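Local atomic coordinates of polyketide synthase type I (Bacillus amyloliquefaciens, PDB entry 5KKU), a protein that probably dehydrates acyl-carrier-bound intermediates during polyketide antibiotic synthesis, this piece being the N-terminal dehydratase of a multidomain enzyme from the difficidin assembly line. Residues A[154-162]-A[190-199]. Sequence-based numbering, arbitrary orientation.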
loop_
_atom_site.group_PDB
_atom_site.type_symbol
_atom_site.label_atom_id
_atom_site.label_comp_id
_atom_site.label_asym_id
_atom_site.label_seq_id
_atom_site.Cartn_x
_atom_site.Cartn_y
_atom_site.Cartn_z
ATOM N N GLU A 154 1.953 2.599 14.565
ATOM C CA GLU A 154 2.881 3.671 14.699
ATOM C C GLU A 154 3.844 3.833 13.552
ATOM O O GLU A 154 4.683 3.011 13.307
ATOM C CB GLU A 154 3.648 3.586 16.006
ATOM C CG GLU A 154 2.827 3.663 17.265
ATOM C CD GLU A 154 2.367 5.062 17.670
ATOM O OE1 GLU A 154 3.113 6.037 17.558
ATOM O OE2 GLU A 154 1.257 5.168 18.157
ATOM N N HIS A 155 3.735 4.932 12.859
ATOM C CA HIS A 155 4.631 5.213 11.798
ATOM C C HIS A 155 5.857 5.947 12.272
ATOM O O HIS A 155 5.753 6.915 12.973
ATOM C CB HIS A 155 3.949 6.045 10.749
ATOM C CG HIS A 155 2.967 5.305 9.914
ATOM N ND1 HIS A 155 1.659 5.142 10.284
ATOM C CD2 HIS A 155 3.089 4.724 8.708
ATOM C CE1 HIS A 155 1.026 4.488 9.345
ATOM N NE2 HIS A 155 1.870 4.218 8.381
ATOM N N GLY A 156 7.015 5.438 11.919
ATOM C CA GLY A 156 8.283 6.095 12.096
ATOM C C GLY A 156 8.778 6.964 10.946
ATOM O O GLY A 156 8.125 7.097 9.978
ATOM N N GLU A 157 9.948 7.534 11.084
ATOM C CA GLU A 157 10.538 8.425 10.108
ATOM C C GLU A 157 10.402 8.077 8.637
ATOM O O GLU A 157 9.935 8.894 7.886
ATOM C CB GLU A 157 11.974 8.756 10.491
ATOM C CG GLU A 157 12.864 9.335 9.426
ATOM C CD GLU A 157 14.101 10.047 9.963
ATOM O OE1 GLU A 157 14.648 9.679 11.000
ATOM O OE2 GLU A 157 14.552 11.000 9.333
ATOM N N PHE A 158 10.807 6.889 8.267
ATOM C CA PHE A 158 10.737 6.475 6.929
ATOM C C PHE A 158 9.312 6.254 6.484
ATOM O O PHE A 158 8.994 6.424 5.369
ATOM C CB PHE A 158 11.467 5.153 6.874
ATOM C CG PHE A 158 11.705 4.624 5.529
ATOM C CD1 PHE A 158 10.747 3.962 4.868
ATOM C CD2 PHE A 158 12.938 4.744 4.956
ATOM C CE1 PHE A 158 10.993 3.460 3.634
ATOM C CE2 PHE A 158 13.197 4.241 3.729
ATOM C CZ PHE A 158 12.222 3.588 3.066
ATOM N N MET A 159 8.405 5.804 7.287
ATOM C CA MET A 159 7.086 5.597 6.728
ATOM C C MET A 159 6.105 6.719 6.922
ATOM O O MET A 159 5.079 6.737 6.316
ATOM C CB MET A 159 6.495 4.336 7.282
ATOM C CG MET A 159 7.213 3.118 6.817
ATOM S SD MET A 159 7.097 2.803 5.076
ATOM C CE MET A 159 5.418 2.364 4.923
ATOM N N LYS A 160 6.426 7.661 7.763
ATOM C CA LYS A 160 5.427 8.701 8.000
ATOM C C LYS A 160 5.573 9.866 7.029
ATOM O O LYS A 160 6.562 10.481 6.974
ATOM C CB LYS A 160 5.463 9.132 9.445
ATOM C CG LYS A 160 4.766 10.409 9.830
ATOM C CD LYS A 160 4.785 10.537 11.331
ATOM C CE LYS A 160 4.093 11.772 11.849
ATOM N NZ LYS A 160 2.675 11.515 12.072
ATOM N N ASN A 161 4.575 10.087 6.193
ATOM C CA ASN A 161 4.579 11.170 5.228
ATOM C C ASN A 161 4.262 12.546 5.845
ATOM O O ASN A 161 3.500 12.641 6.763
ATOM C CB ASN A 161 3.546 10.955 4.150
ATOM C CG ASN A 161 3.836 9.804 3.206
ATOM O OD1 ASN A 161 4.393 8.821 3.540
ATOM N ND2 ASN A 161 3.369 9.940 2.040
ATOM N N GLU A 162 4.822 13.604 5.297
ATOM C CA GLU A 162 4.495 14.960 5.687
ATOM C C GLU A 162 3.585 15.624 4.683
ATOM O O GLU A 162 3.783 15.512 3.508
ATOM C CB GLU A 162 5.736 15.838 5.872
ATOM C CG GLU A 162 6.654 15.493 7.012
ATOM C CD GLU A 162 6.027 15.630 8.372
ATOM O OE1 GLU A 162 5.155 16.433 8.554
ATOM O OE2 GLU A 162 6.401 14.933 9.294
ATOM N N PHE A 190 13.147 2.619 -5.447
ATOM C CA PHE A 190 11.906 1.902 -5.547
ATOM C C PHE A 190 11.258 2.139 -6.901
ATOM O O PHE A 190 11.564 3.087 -7.584
ATOM C CB PHE A 190 10.961 2.323 -4.421
ATOM C CG PHE A 190 11.365 1.832 -3.067
ATOM C CD1 PHE A 190 11.244 0.522 -2.732
ATOM C CD2 PHE A 190 11.864 2.700 -2.120
ATOM C CE1 PHE A 190 11.601 0.069 -1.488
ATOM C CE2 PHE A 190 12.229 2.253 -0.885
ATOM C CZ PHE A 190 12.112 0.932 -0.570
ATOM N N LYS A 191 10.390 1.256 -7.337
ATOM C CA LYS A 191 9.513 1.509 -8.442
ATOM C C LYS A 191 8.306 2.315 -7.980
ATOM O O LYS A 191 7.833 3.177 -8.683
ATOM C CB LYS A 191 8.983 0.218 -9.007
ATOM C CG LYS A 191 9.935 -0.567 -9.865
ATOM C CD LYS A 191 10.264 0.149 -11.141
ATOM C CE LYS A 191 11.515 -0.398 -11.761
ATOM N NZ LYS A 191 11.508 -0.392 -13.230
ATOM N N ALA A 192 7.836 2.052 -6.773
ATOM C CA ALA A 192 6.765 2.799 -6.155
ATOM C C ALA A 192 7.160 2.702 -4.699
ATOM O O ALA A 192 7.343 1.653 -4.174
ATOM C CB ALA A 192 5.419 2.287 -6.559
ATOM N N HIS A 193 7.355 3.831 -4.055
ATOM C CA HIS A 193 7.867 3.924 -2.725
ATOM C C HIS A 193 6.745 3.440 -1.821
ATOM O O HIS A 193 5.669 3.971 -1.846
ATOM C CB HIS A 193 8.250 5.367 -2.386
ATOM C CG HIS A 193 9.249 5.534 -1.279
ATOM N ND1 HIS A 193 9.002 5.188 0.020
ATOM C CD2 HIS A 193 10.477 6.083 -1.282
ATOM C CE1 HIS A 193 10.040 5.493 0.763
ATOM N NE2 HIS A 193 10.955 6.017 -0.007
ATOM N N PRO A 194 7.060 2.479 -0.987
ATOM C CA PRO A 194 6.111 1.917 -0.059
ATOM C C PRO A 194 5.539 2.938 0.885
ATOM O O PRO A 194 4.400 2.843 1.206
ATOM C CB PRO A 194 6.938 0.895 0.670
ATOM C CG PRO A 194 7.862 0.425 -0.334
ATOM C CD PRO A 194 8.225 1.619 -1.128
ATOM N N ALA A 195 6.342 3.899 1.305
ATOM C CA ALA A 195 5.854 4.973 2.137
ATOM C C ALA A 195 4.722 5.735 1.477
ATOM O O ALA A 195 3.731 5.973 2.066
ATOM C CB ALA A 195 6.955 5.909 2.535
ATOM N N PHE A 196 4.906 6.102 0.223
ATOM C CA PHE A 196 3.886 6.718 -0.566
ATOM C C PHE A 196 2.647 5.840 -0.706
ATOM O O PHE A 196 1.575 6.323 -0.526
ATOM C CB PHE A 196 4.405 7.099 -1.936
ATOM C CG PHE A 196 5.054 8.455 -2.011
ATOM C CD1 PHE A 196 4.599 9.510 -1.268
ATOM C CD2 PHE A 196 6.097 8.664 -2.864
ATOM C CE1 PHE A 196 5.195 10.723 -1.336
ATOM C CE2 PHE A 196 6.700 9.874 -2.950
ATOM C CZ PHE A 196 6.245 10.908 -2.192
ATOM N N LEU A 197 2.833 4.557 -0.984
ATOM C CA LEU A 197 1.771 3.612 -1.158
ATOM C C LEU A 197 0.945 3.454 0.120
ATOM O O LEU A 197 -0.243 3.530 0.088
ATOM C CB LEU A 197 2.314 2.276 -1.660
ATOM C CG LEU A 197 2.907 2.153 -3.060
ATOM C CD1 LEU A 197 3.152 0.720 -3.413
ATOM C CD2 LEU A 197 2.008 2.765 -4.095
ATOM N N ASP A 198 1.589 3.218 1.249
ATOM C CA ASP A 198 0.957 3.119 2.548
ATOM C C ASP A 198 0.099 4.322 2.892
ATOM O O ASP A 198 -1.024 4.182 3.177
ATOM C CB ASP A 198 2.018 2.892 3.594
ATOM C CG ASP A 198 1.475 2.659 4.958
ATOM O OD1 ASP A 198 0.830 1.663 5.213
ATOM O OD2 ASP A 198 1.703 3.470 5.800
ATOM N N ALA A 199 0.670 5.507 2.849
ATOM C CA ALA A 199 -0.066 6.721 3.123
ATOM C C ALA A 199 -1.242 6.937 2.199
ATOM O O ALA A 199 -2.213 7.493 2.614
ATOM C CB ALA A 199 0.821 7.932 3.102
#
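His155 and Asp198 reach for each other from opposite directions and join through one hydrogen bond, NE2 of His155 donating to OD2 of Asp198 at 2.7 Å. The oxygen lies close to the imidazole plane and is met nearly along its C-O bond, while ring and carboxylate planes stand 43° apart. With CG anti to the backbone N (chi1 -175°), the Asp198 carboxylate extends off the helix to the ring. Met159, bent at chi2 and chi3, crosses Asp198 at about a right angle, its CE 3.7 Å from CB of Asp198 and its SD beside Ala195. This lies in the predicted C-terminal hotdog fold of a PKS dehydratase, Asp198 being the probable proton donor; the edge-to-face ring pair of His155 with His25, the predicted proton acceptor, is consistent with an active-site position. At the helix start, CE1 of Phe158 comes obliquely to within 3.6 Å of CE1 of His193. His193 sits at the N-cap position, and its ND1 accepts from Ala195 N at 3.2 Å, in the ring plane, while NE2 is hydrogen-bonded to Ala183 O. Further along, the Asn161 amide packs against the Ala199 methyl group and crosses the Phe196 ring, their planes 76° apart.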